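Local coordinates for aspartate aminotransferase (Plasmodium falciparum, PDB 3K7Y), which probably catalyses the pyridoxal-phosphate-dependent transfer of an amino group between L-aspartate and 2-oxoglutarate, giving oxaloacetate and L-glutamate, at residues 96-101 with 262-267; 155-160 with 346-351; 177-182 with 208-213; 330-335 with 396-401. All coordinates share one frame; numbering follows the deposited sequence.

Contact 1: residues 96-101 with 262-267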
# COMPACT_ATOMS: atom_id res chain seq x y z
N LYS A 96 7.49 -25.11 -8.83
CA LYS A 96 7.30 -23.70 -9.20
C LYS A 96 5.94 -23.45 -9.87
O LYS A 96 5.88 -22.83 -10.94
CB LYS A 96 8.45 -23.20 -10.09
CG LYS A 96 9.73 -22.80 -9.35
CD LYS A 96 10.68 -23.98 -9.15
CE LYS A 96 12.16 -23.54 -9.09
NZ LYS A 96 12.47 -22.72 -7.88
N LYS A 97 4.87 -23.94 -9.24
CA LYS A 97 3.53 -23.80 -9.80
C LYS A 97 2.74 -22.68 -9.12
O LYS A 97 1.70 -22.26 -9.63
CB LYS A 97 2.77 -25.13 -9.77
CG LYS A 97 3.36 -26.25 -10.65
CD LYS A 97 2.31 -26.99 -11.51
CE LYS A 97 1.09 -27.47 -10.70
NZ LYS A 97 -0.11 -27.75 -11.54
N ILE A 98 3.23 -22.18 -7.99
CA ILE A 98 2.57 -21.06 -7.32
C ILE A 98 3.26 -19.74 -7.60
O ILE A 98 4.47 -19.60 -7.44
CB ILE A 98 2.51 -21.23 -5.80
CG1 ILE A 98 1.86 -22.56 -5.42
CG2 ILE A 98 1.73 -20.10 -5.19
CD1 ILE A 98 2.46 -23.16 -4.18
N CYS A 99 2.46 -18.78 -8.04
CA CYS A 99 2.90 -17.41 -8.17
C CYS A 99 2.40 -16.67 -6.96
O CYS A 99 1.19 -16.50 -6.78
CB CYS A 99 2.33 -16.78 -9.43
SG CYS A 99 2.37 -14.97 -9.39
N THR A 100 3.32 -16.24 -6.12
CA THR A 100 2.96 -15.47 -4.94
C THR A 100 3.61 -14.10 -4.94
O THR A 100 4.67 -13.91 -5.54
CB THR A 100 3.25 -16.24 -3.63
OG1 THR A 100 3.94 -15.38 -2.71
CG2 THR A 100 4.11 -17.47 -3.90
N ILE A 101 2.96 -13.16 -4.26
CA ILE A 101 3.33 -11.74 -4.28
C ILE A 101 3.06 -11.11 -2.92
O ILE A 101 2.12 -11.50 -2.24
CB ILE A 101 2.52 -11.02 -5.38
CG1 ILE A 101 3.37 -10.91 -6.63
CG2 ILE A 101 2.00 -9.64 -4.94
CD1 ILE A 101 2.58 -10.84 -7.87
N HIS A 262 -1.52 -15.80 -3.14
CA HIS A 262 -1.06 -16.99 -3.84
C HIS A 262 -2.02 -17.41 -4.94
O HIS A 262 -3.21 -17.58 -4.70
CB HIS A 262 -0.86 -18.14 -2.86
CG HIS A 262 -0.01 -17.78 -1.68
ND1 HIS A 262 1.37 -17.71 -1.75
CD2 HIS A 262 -0.34 -17.44 -0.42
CE1 HIS A 262 1.84 -17.35 -0.57
NE2 HIS A 262 0.83 -17.18 0.25
N ILE A 263 -1.49 -17.56 -6.15
CA ILE A 263 -2.27 -18.06 -7.28
C ILE A 263 -1.62 -19.31 -7.84
O ILE A 263 -0.43 -19.31 -8.17
CB ILE A 263 -2.45 -17.00 -8.40
CG1 ILE A 263 -3.22 -15.79 -7.88
CG2 ILE A 263 -3.19 -17.62 -9.61
CD1 ILE A 263 -3.24 -14.64 -8.81
N VAL A 264 -2.41 -20.37 -7.95
CA VAL A 264 -1.92 -21.68 -8.38
C VAL A 264 -2.03 -21.77 -9.90
O VAL A 264 -3.11 -21.57 -10.47
CB VAL A 264 -2.68 -22.84 -7.66
CG1 VAL A 264 -2.46 -24.17 -8.36
CG2 VAL A 264 -2.24 -22.94 -6.19
N CYS A 265 -0.91 -22.07 -10.56
CA CYS A 265 -0.82 -22.05 -12.02
C CYS A 265 -0.56 -23.42 -12.66
O CYS A 265 0.15 -24.26 -12.10
CB CYS A 265 0.26 -21.06 -12.48
SG CYS A 265 0.01 -19.37 -11.90
N LYS A 266 -1.12 -23.63 -13.86
CA LYS A 266 -0.95 -24.87 -14.62
C LYS A 266 0.52 -25.28 -14.83
O LYS A 266 0.91 -26.42 -14.49
CB LYS A 266 -1.68 -24.76 -15.97
CG LYS A 266 -3.22 -24.83 -15.86
CD LYS A 266 -3.95 -24.17 -17.05
CE LYS A 266 -3.27 -24.40 -18.44
NZ LYS A 266 -3.10 -25.84 -18.84
N ASN A 267 1.34 -24.38 -15.37
CA ASN A 267 2.75 -24.69 -15.59
C ASN A 267 3.71 -23.57 -15.19
O ASN A 267 3.30 -22.44 -14.91
CB ASN A 267 3.00 -25.13 -17.05
CG ASN A 267 2.52 -24.10 -18.06
OD1 ASN A 267 2.72 -22.90 -17.90
ND2 ASN A 267 1.88 -24.58 -19.13

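Contact 2: residues 155-160 with 346-351. With ACT (acetate ion), chain C.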
# COMPACT_ATOMS: atom_id res chain seq x y z
N ASN A 155 -30.76 -20.25 13.17
CA ASN A 155 -31.47 -20.79 14.32
C ASN A 155 -30.74 -21.94 15.01
O ASN A 155 -30.75 -22.01 16.23
CB ASN A 155 -32.92 -21.12 14.00
CG ASN A 155 -33.82 -19.93 14.25
OD1 ASN A 155 -33.84 -18.97 13.48
ND2 ASN A 155 -34.56 -19.97 15.35
N LEU A 156 -30.10 -22.80 14.23
CA LEU A 156 -29.28 -23.87 14.78
C LEU A 156 -27.94 -23.38 15.34
O LEU A 156 -27.42 -23.97 16.29
CB LEU A 156 -29.04 -24.94 13.74
CG LEU A 156 -29.65 -26.31 14.01
CD1 LEU A 156 -31.16 -26.30 13.79
CD2 LEU A 156 -28.96 -27.38 13.17
N ILE A 157 -27.40 -22.31 14.76
CA ILE A 157 -26.07 -21.75 15.11
C ILE A 157 -24.90 -22.69 14.76
O ILE A 157 -24.03 -22.99 15.59
CB ILE A 157 -26.00 -21.22 16.57
CG1 ILE A 157 -27.22 -20.35 16.85
CG2 ILE A 157 -24.73 -20.40 16.79
CD1 ILE A 157 -27.39 -19.96 18.31
N ASP A 158 -24.88 -23.12 13.51
CA ASP A 158 -23.82 -23.95 12.96
C ASP A 158 -23.98 -23.72 11.48
O ASP A 158 -24.96 -23.11 11.05
CB ASP A 158 -24.08 -25.42 13.30
CG ASP A 158 -22.80 -26.29 13.27
OD1 ASP A 158 -21.89 -26.05 12.42
OD2 ASP A 158 -22.74 -27.24 14.10
N ILE A 159 -23.01 -24.18 10.69
CA ILE A 159 -23.17 -24.17 9.23
C ILE A 159 -24.32 -25.10 8.85
O ILE A 159 -24.53 -26.13 9.48
CB ILE A 159 -21.89 -24.63 8.52
CG1 ILE A 159 -20.75 -23.67 8.82
CG2 ILE A 159 -22.09 -24.72 7.02
CD1 ILE A 159 -19.43 -24.33 8.84
N ASN A 160 -25.08 -24.71 7.85
CA ASN A 160 -26.11 -25.55 7.30
C ASN A 160 -25.48 -26.22 6.09
O ASN A 160 -25.56 -25.70 4.97
CB ASN A 160 -27.29 -24.69 6.89
CG ASN A 160 -28.47 -25.48 6.43
OD1 ASN A 160 -28.34 -26.45 5.66
ND2 ASN A 160 -29.64 -25.08 6.88
N ASN A 346 -24.85 -23.00 25.50
CA ASN A 346 -23.87 -24.04 25.20
C ASN A 346 -23.48 -24.12 23.71
O ASN A 346 -22.42 -24.65 23.35
CB ASN A 346 -24.38 -25.39 25.69
CG ASN A 346 -23.36 -26.15 26.52
OD1 ASN A 346 -23.37 -26.09 27.74
ND2 ASN A 346 -22.45 -26.86 25.85
N VAL A 347 -24.34 -23.58 22.85
CA VAL A 347 -24.20 -23.74 21.41
C VAL A 347 -23.22 -22.73 20.80
O VAL A 347 -22.95 -22.77 19.60
CB VAL A 347 -25.55 -23.62 20.70
CG1 VAL A 347 -25.47 -24.35 19.36
CG2 VAL A 347 -26.66 -24.20 21.57
N TYR A 348 -22.69 -21.84 21.62
CA TYR A 348 -21.79 -20.83 21.11
C TYR A 348 -20.35 -21.15 21.47
O TYR A 348 -19.44 -20.37 21.16
CB TYR A 348 -22.13 -19.47 21.68
CG TYR A 348 -23.53 -18.98 21.43
CD1 TYR A 348 -23.84 -18.26 20.29
CD2 TYR A 348 -24.53 -19.22 22.35
CE1 TYR A 348 -25.11 -17.81 20.06
CE2 TYR A 348 -25.82 -18.78 22.12
CZ TYR A 348 -26.10 -18.07 20.98
OH TYR A 348 -27.38 -17.62 20.75
N LYS A 349 -20.15 -22.27 22.15
CA LYS A 349 -18.81 -22.72 22.52
C LYS A 349 -18.13 -23.48 21.38
O LYS A 349 -16.92 -23.39 21.23
CB LYS A 349 -18.84 -23.57 23.79
CG LYS A 349 -19.41 -22.87 25.03
CD LYS A 349 -20.02 -23.91 25.95
CE LYS A 349 -20.29 -23.37 27.34
NZ LYS A 349 -21.28 -24.21 28.10
N LYS A 350 -18.91 -24.23 20.59
CA LYS A 350 -18.46 -24.83 19.33
C LYS A 350 -17.59 -23.85 18.55
O LYS A 350 -16.54 -24.22 18.00
CB LYS A 350 -19.65 -25.24 18.44
CG LYS A 350 -20.57 -26.35 18.97
CD LYS A 350 -21.62 -25.83 19.98
CE LYS A 350 -21.99 -26.90 21.02
NZ LYS A 350 -23.15 -27.78 20.63
N GLN A 351 -18.03 -22.60 18.50
CA GLN A 351 -17.39 -21.51 17.75
C GLN A 351 -15.87 -21.37 17.96
O GLN A 351 -15.33 -21.79 18.99
CB GLN A 351 -18.09 -20.19 18.05
CG GLN A 351 -19.38 -20.03 17.30
CD GLN A 351 -20.16 -18.79 17.67
OE1 GLN A 351 -19.83 -18.07 18.63
NE2 GLN A 351 -21.21 -18.52 16.90
C ACT C . -19.05 -26.27 29.36
O ACT C . -19.95 -26.74 30.10
OXT ACT C . -18.72 -25.08 29.58
CH3 ACT C . -18.42 -27.08 28.26

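Contact 3: residues 177-182 with 208-213. With PLP (pyridoxal-5'-phosphate), chain B.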
# COMPACT_ATOMS: atom_id res chain seq x y z
N VAL A 177 -15.72 -18.13 -6.31
CA VAL A 177 -16.27 -18.15 -4.95
C VAL A 177 -15.21 -17.85 -3.90
O VAL A 177 -14.10 -18.37 -3.97
CB VAL A 177 -16.96 -19.50 -4.61
CG1 VAL A 177 -17.57 -19.46 -3.22
CG2 VAL A 177 -18.01 -19.82 -5.63
N ILE A 178 -15.58 -17.02 -2.93
CA ILE A 178 -14.73 -16.68 -1.79
C ILE A 178 -15.12 -17.51 -0.57
O ILE A 178 -16.28 -17.52 -0.15
CB ILE A 178 -14.83 -15.18 -1.46
CG1 ILE A 178 -14.22 -14.35 -2.59
CG2 ILE A 178 -14.15 -14.87 -0.14
CD1 ILE A 178 -14.86 -12.98 -2.75
N LEU A 179 -14.16 -18.23 -0.01
CA LEU A 179 -14.43 -19.08 1.13
C LEU A 179 -13.53 -18.71 2.28
O LEU A 179 -12.30 -18.53 2.11
CB LEU A 179 -14.25 -20.55 0.79
CG LEU A 179 -15.30 -21.18 -0.11
CD1 LEU A 179 -14.94 -22.61 -0.47
CD2 LEU A 179 -16.71 -21.13 0.51
N GLN A 180 -14.16 -18.60 3.44
CA GLN A 180 -13.48 -18.57 4.72
C GLN A 180 -13.75 -19.93 5.33
O GLN A 180 -14.89 -20.23 5.72
CB GLN A 180 -14.05 -17.48 5.63
CG GLN A 180 -13.94 -16.09 5.13
CD GLN A 180 -14.38 -15.10 6.19
OE1 GLN A 180 -15.37 -14.38 6.02
NE2 GLN A 180 -13.63 -15.05 7.30
N ILE A 181 -12.71 -20.75 5.39
CA ILE A 181 -12.86 -22.13 5.80
C ILE A 181 -12.62 -22.33 7.28
O ILE A 181 -12.96 -23.38 7.83
CB ILE A 181 -11.87 -23.00 5.06
CG1 ILE A 181 -10.44 -22.56 5.39
CG2 ILE A 181 -12.14 -22.93 3.58
CD1 ILE A 181 -9.41 -23.35 4.69
N SER A 182 -12.03 -21.33 7.92
CA SER A 182 -11.65 -21.42 9.32
C SER A 182 -11.70 -20.04 9.93
O SER A 182 -11.53 -19.05 9.22
CB SER A 182 -10.24 -22.02 9.44
OG SER A 182 -9.84 -22.17 10.79
N HIS A 208 -15.43 -24.90 -10.49
CA HIS A 208 -15.41 -23.60 -9.83
C HIS A 208 -14.01 -23.07 -9.57
O HIS A 208 -13.05 -23.82 -9.49
CB HIS A 208 -16.14 -23.67 -8.49
CG HIS A 208 -17.63 -23.80 -8.60
ND1 HIS A 208 -18.38 -24.50 -7.69
CD2 HIS A 208 -18.50 -23.32 -9.51
CE1 HIS A 208 -19.65 -24.44 -8.03
NE2 HIS A 208 -19.75 -23.73 -9.13
N VAL A 209 -13.93 -21.75 -9.45
CA VAL A 209 -12.68 -21.08 -9.13
C VAL A 209 -12.77 -20.57 -7.71
O VAL A 209 -13.63 -19.73 -7.40
CB VAL A 209 -12.42 -19.93 -10.08
CG1 VAL A 209 -11.27 -19.06 -9.58
CG2 VAL A 209 -12.15 -20.46 -11.48
N ILE A 210 -11.89 -21.08 -6.85
CA ILE A 210 -11.96 -20.76 -5.43
C ILE A 210 -10.88 -19.77 -4.95
O ILE A 210 -9.72 -19.81 -5.37
CB ILE A 210 -12.01 -22.05 -4.57
CG1 ILE A 210 -13.21 -22.94 -4.97
CG2 ILE A 210 -12.05 -21.72 -3.08
CD1 ILE A 210 -14.60 -22.36 -4.70
N ILE A 211 -11.29 -18.85 -4.09
CA ILE A 211 -10.38 -17.90 -3.48
C ILE A 211 -10.53 -18.11 -2.00
O ILE A 211 -11.61 -17.87 -1.45
CB ILE A 211 -10.73 -16.41 -3.82
CG1 ILE A 211 -10.49 -16.09 -5.31
CG2 ILE A 211 -9.94 -15.45 -2.92
CD1 ILE A 211 -11.62 -16.53 -6.25
N PHE A 212 -9.47 -18.57 -1.35
CA PHE A 212 -9.53 -18.80 0.08
C PHE A 212 -9.10 -17.53 0.81
O PHE A 212 -8.09 -16.90 0.45
CB PHE A 212 -8.61 -19.96 0.47
CG PHE A 212 -8.97 -21.26 -0.16
CD1 PHE A 212 -8.44 -21.63 -1.40
CD2 PHE A 212 -9.85 -22.13 0.48
CE1 PHE A 212 -8.77 -22.85 -1.99
CE2 PHE A 212 -10.19 -23.36 -0.10
CZ PHE A 212 -9.65 -23.72 -1.35
N ASP A 213 -9.87 -17.15 1.82
CA ASP A 213 -9.46 -16.05 2.68
C ASP A 213 -8.90 -16.55 4.01
O ASP A 213 -9.63 -17.08 4.86
CB ASP A 213 -10.58 -15.04 2.91
CG ASP A 213 -10.05 -13.69 3.42
OD1 ASP A 213 -8.82 -13.55 3.71
OD2 ASP A 213 -10.87 -12.75 3.54
N1 PLP B . -10.14 -11.17 5.62
C2 PLP B . -10.76 -11.36 6.83
C2A PLP B . -11.77 -12.43 6.94
C3 PLP B . -10.42 -10.57 7.92
O3 PLP B . -11.03 -10.77 9.13
C4 PLP B . -9.46 -9.57 7.78
C4A PLP B . -9.03 -8.84 9.01
O4A PLP B . -8.04 -9.25 9.64
C5 PLP B . -8.81 -9.36 6.54
C6 PLP B . -9.18 -10.18 5.47
C5A PLP B . -7.76 -8.29 6.27
O4P PLP B . -6.68 -8.21 7.19
P PLP B . -5.60 -7.00 7.09
O1P PLP B . -4.26 -7.42 7.62
O2P PLP B . -6.05 -5.87 7.99
O3P PLP B . -5.49 -6.60 5.64

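Contact 4: residues 330-335 with 396-401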
# COMPACT_ATOMS: atom_id res chain seq x y z
N ASN A 330 -20.34 -19.67 30.20
CA ASN A 330 -20.61 -20.27 31.49
C ASN A 330 -21.02 -19.24 32.55
O ASN A 330 -21.79 -19.55 33.48
CB ASN A 330 -19.43 -21.12 31.96
CG ASN A 330 -19.37 -22.47 31.25
OD1 ASN A 330 -18.30 -23.05 31.13
ND2 ASN A 330 -20.51 -22.96 30.80
N LYS A 331 -20.52 -18.01 32.42
CA LYS A 331 -20.95 -16.95 33.30
C LYS A 331 -22.34 -16.45 32.92
O LYS A 331 -23.09 -15.94 33.77
CB LYS A 331 -19.94 -15.80 33.32
CG LYS A 331 -18.63 -16.15 34.05
CD LYS A 331 -18.67 -15.85 35.55
CE LYS A 331 -17.39 -16.29 36.24
NZ LYS A 331 -17.43 -16.05 37.70
N LEU A 332 -22.70 -16.64 31.65
CA LEU A 332 -24.01 -16.26 31.14
C LEU A 332 -25.05 -17.31 31.45
O LEU A 332 -26.23 -16.99 31.60
CB LEU A 332 -23.97 -16.03 29.62
CG LEU A 332 -23.33 -14.77 29.02
CD1 LEU A 332 -23.40 -14.84 27.52
CD2 LEU A 332 -24.05 -13.54 29.51
N GLU A 333 -24.63 -18.57 31.53
CA GLU A 333 -25.55 -19.62 31.95
C GLU A 333 -25.95 -19.35 33.40
O GLU A 333 -27.08 -19.62 33.80
CB GLU A 333 -24.93 -21.02 31.83
CG GLU A 333 -23.96 -21.35 32.96
CD GLU A 333 -24.09 -22.78 33.50
OE1 GLU A 333 -23.78 -23.73 32.74
OE2 GLU A 333 -24.50 -22.95 34.69
N THR A 334 -25.00 -18.80 34.18
CA THR A 334 -25.21 -18.46 35.59
C THR A 334 -26.06 -17.21 35.74
O THR A 334 -27.23 -17.32 36.11
CB THR A 334 -23.88 -18.29 36.36
OG1 THR A 334 -23.20 -19.55 36.41
CG2 THR A 334 -24.13 -17.81 37.79
N TYR A 335 -25.51 -16.03 35.46
CA TYR A 335 -26.24 -14.77 35.72
C TYR A 335 -27.64 -14.78 35.18
O TYR A 335 -28.55 -14.22 35.77
CB TYR A 335 -25.48 -13.59 35.16
CG TYR A 335 -24.34 -13.23 36.04
CD1 TYR A 335 -24.47 -12.26 37.02
CD2 TYR A 335 -23.13 -13.92 35.94
CE1 TYR A 335 -23.41 -11.95 37.87
CE2 TYR A 335 -22.08 -13.63 36.77
CZ TYR A 335 -22.22 -12.64 37.73
OH TYR A 335 -21.15 -12.36 38.54
N ASP A 396 -23.48 -10.10 33.45
CA ASP A 396 -24.58 -9.45 34.14
C ASP A 396 -25.34 -8.51 33.20
O ASP A 396 -26.50 -8.75 32.90
CB ASP A 396 -24.07 -8.72 35.38
CG ASP A 396 -25.18 -8.00 36.14
OD1 ASP A 396 -26.38 -8.19 35.82
OD2 ASP A 396 -24.83 -7.25 37.06
N LYS A 397 -24.67 -7.47 32.72
CA LYS A 397 -25.32 -6.46 31.89
C LYS A 397 -26.05 -7.02 30.66
O LYS A 397 -27.08 -6.47 30.24
CB LYS A 397 -24.34 -5.36 31.49
CG LYS A 397 -23.94 -4.40 32.63
CD LYS A 397 -25.16 -3.85 33.37
CE LYS A 397 -24.76 -2.94 34.52
NZ LYS A 397 -24.11 -3.68 35.64
N ILE A 398 -25.52 -8.11 30.09
CA ILE A 398 -26.13 -8.81 28.95
C ILE A 398 -27.47 -9.40 29.33
O ILE A 398 -28.44 -9.31 28.58
CB ILE A 398 -25.22 -9.96 28.46
CG1 ILE A 398 -24.11 -9.43 27.56
CG2 ILE A 398 -26.04 -11.00 27.70
CD1 ILE A 398 -23.24 -10.52 26.92
N CYS A 399 -27.51 -10.02 30.50
CA CYS A 399 -28.73 -10.61 31.02
C CYS A 399 -29.68 -9.50 31.43
O CYS A 399 -30.80 -9.44 30.94
CB CYS A 399 -28.40 -11.54 32.19
SG CYS A 399 -27.35 -12.97 31.72
N LEU A 400 -29.21 -8.60 32.29
CA LEU A 400 -29.99 -7.43 32.72
C LEU A 400 -30.63 -6.81 31.51
O LEU A 400 -31.86 -6.59 31.45
CB LEU A 400 -29.07 -6.39 33.39
CG LEU A 400 -29.72 -5.27 34.23
CD1 LEU A 400 -28.68 -4.60 35.13
CD2 LEU A 400 -30.43 -4.25 33.36
N SER A 401 -29.78 -6.55 30.53
CA SER A 401 -30.20 -5.91 29.32
C SER A 401 -31.16 -6.78 28.52
O SER A 401 -32.13 -6.28 27.94
CB SER A 401 -29.02 -5.58 28.47
OG SER A 401 -29.40 -4.53 27.65

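Contact 1: residues 96-101 with 262-267
C99 and I263 form a hydrogen-bonded antiparallel pair where strand 98-104 meets strand 258-264; the short pieces 98-101 and 262-264 run antiparallel, 165° apart in direction. Backbone bonds hold them. C99 N donates to I263 O at 2.9 Å in the carbonyl plane, and I263 N returns a bond to C99 O at 3.0 Å, completing the pair. C265 N reaches K97 O at 2.8 Å, so the ladder runs on one step beyond the regular strands. I98 with V264 and T100 with H262 are the flanking non-hydrogen-bonded pairs, and I98 CA adds a CA-H...O contact of 3.6 Å to I263 O.

One lysine supplies the polar side-chain contact. K97 bends at its second and third torsions, which lays its methylenes along the carbonyls of C265 and K266, and NZ makes a weak hydrogen bond of 3.4 Å to K266 O.

Side-chain packing falls on both faces of the ladder. I98 CG1 meets V264 CG2 at 4.2 Å, while I98 CG2, turned anti to its own N, comes up at the edge of the H262 ring. T100 runs beside H262, pointing the same way. On the face of C99 and I263, C99 CB lies 4.3 Å from C265 SG.

Strand 98-104 is an outermost strand of the large mixed sheet of this PLP-dependent transferase fold, and strand 241-246 bonds to H262 and V264 on their other side. Helix 75-86 packs on I98, T100 and H262; helix 268-283, capped by N267 OD1, packs against C99 and I101.

Contact 2: residues 155-160 with 346-351
I157, just before the weakly bonded strand at about 158-159, an outermost strand of the large PLP-domain sheet, reaches across to V347, Y348 and Q351 in the loop that follows the long helix 304-335, in what is, by the family fold, the small domain. The backbone of I157 is in the left-handed region, and its CB points at segment 346-351. CG1 stands anti to the carbonyl carbon and the chain is extended from there (chi2 170°), which carries CD1 to the phenol end of Y348. The methyl approaches the ring obliquely, 3.4 Å from Y348 OH and 3.5 Å from Y348 CZ. The F329 ring of helix 304-335 also meets this ring, with planes about 15° apart.

V347 meets the other end of the isoleucine, near its CB: V347 CG1 lies 4.2 Å from I157 CB and 3.7 Å from L156 O, a purely van der Waals approach. The polar groups find partners on their own side or outside the contact: D158 OD1 takes the N-H of I159 at 2.8 Å through its anti lone pair, and K349 NZ makes a weak bond of 3.1 Å to OXT of an acetate ion, probably from the crystallisation liquor. Q351 gives its amide N-H to F357 O, and in that position Q351 NE2 sits 4.0 Å from I157 CG2.

Contact 3: residues 177-182 with 208-213
Q180 and D213 stand side by side near the C-terminal ends of two adjacent parallel strands, pointing the same way, and both reach the bound pyridoxal phosphate. Their shafts meet at Q180 CG and D213 CB, 4.2 Å apart, with the amide and carboxylate planes 46° apart. D213 swings its carboxylate anti to the backbone N (chi1 -162°), placing OD2 2.7 Å from PLP N1, as in related aminotransferases, where an aspartate faces the pyridine nitrogen. Q180 comes up beside the C2A methyl of the cofactor and also touches Y132 and N185 of the same pocket.

Behind this pair the backbones are zipped by four bonds: V177 N to V209 O, I211 N to V177 O at 2.9 Å, L179 N to I211 O at 3.0 Å, and D213 N to L179 O at 2.8 Å. These strands, 176-179 and 209-214, are the two parallel strands of a beta-alpha-beta unit connected by helix 193-206, and they lie in the middle of the mixed sheet between strands 124-128 and 241-246.

V177, L179, I210 and F212 share one face. L179 CD1 lies 4.0 Å from I210 CG2, and I210 CG2 also sits over one face of the F212 ring, toward its rim. I181 CG2 instead meets the edge of this ring, 3.9 Å from F212 CD2. Helix 229-235 closes over F212 through L230 and I231, and F234 and F241 meet the ring edge-to-face. I178 and I211 occupy the other face, where L113 of helix 105-118 touches I211.

Contact 4: residues 330-335 with 396-401
Y335 sets its CG anti to the carbonyl carbon (chi1 -77°), swinging the ring to the start of segment 396-401, where one face receives the backbone of D396. D396 N stands 4.1 Å above the ring plane, offset toward the rim, and D396 CB lies 3.9 Å from Y335 CD1. The two side chains cross at about a right angle, yet the carboxylate and ring planes differ by only 16°; CG of D396, anti to the backbone N, carries the carboxylate out past the rim of the ring.

L332, one turn earlier, sends CD2 across to the branch of I398, 3.7 Å from I398 CG2. Both residues belong to a helix pair in what is, by the family fold, the small domain: the C-terminal end of the long helix 304-335 packs on helix 390-403, with the short axes 9.2 Å apart at closest and crossing at -45°. The sulfur of C399 touches both L332 and Y335, 4.0 Å from L332 CD2 and 4.0 Å from Y335 CB. Neither helix hydrogen-bonds to the other between these two segments; the backbone bonds stay within each helix, as from Y335 N to K331 O at 3.0 Å.

Nearby, A395 of helix 390-403 and W345, from the loop after helix 304-335, also touch L332, while K331 rests on V391 and A395. D396 OD1 is hydrogen-bonded to Y339 OH, a tyrosine just beyond the end of helix 304-335.

Contacts 1 and 3 are buried ladders in one mixed sheet, about 16 Å apart between centres: contact 1 is antiparallel at its rim, contact 3 parallel in its middle, where the strand ends open onto the cofactor. Contact 2 starts from the sheet's opposite outer strand but is partly buried and relies on side chains, since its partner is a loop. Contact 4, about 50 Å from contact 1 between centres, is a buried helix-helix contact far from the chain's centre and from the cofactor. K349 of contact 2, in the loop after helix 304-335, touches N330 of contact 4 near that helix's C-terminal end. Chemistry thus passes from backbone bonding in the sheet to side-chain packing outside it.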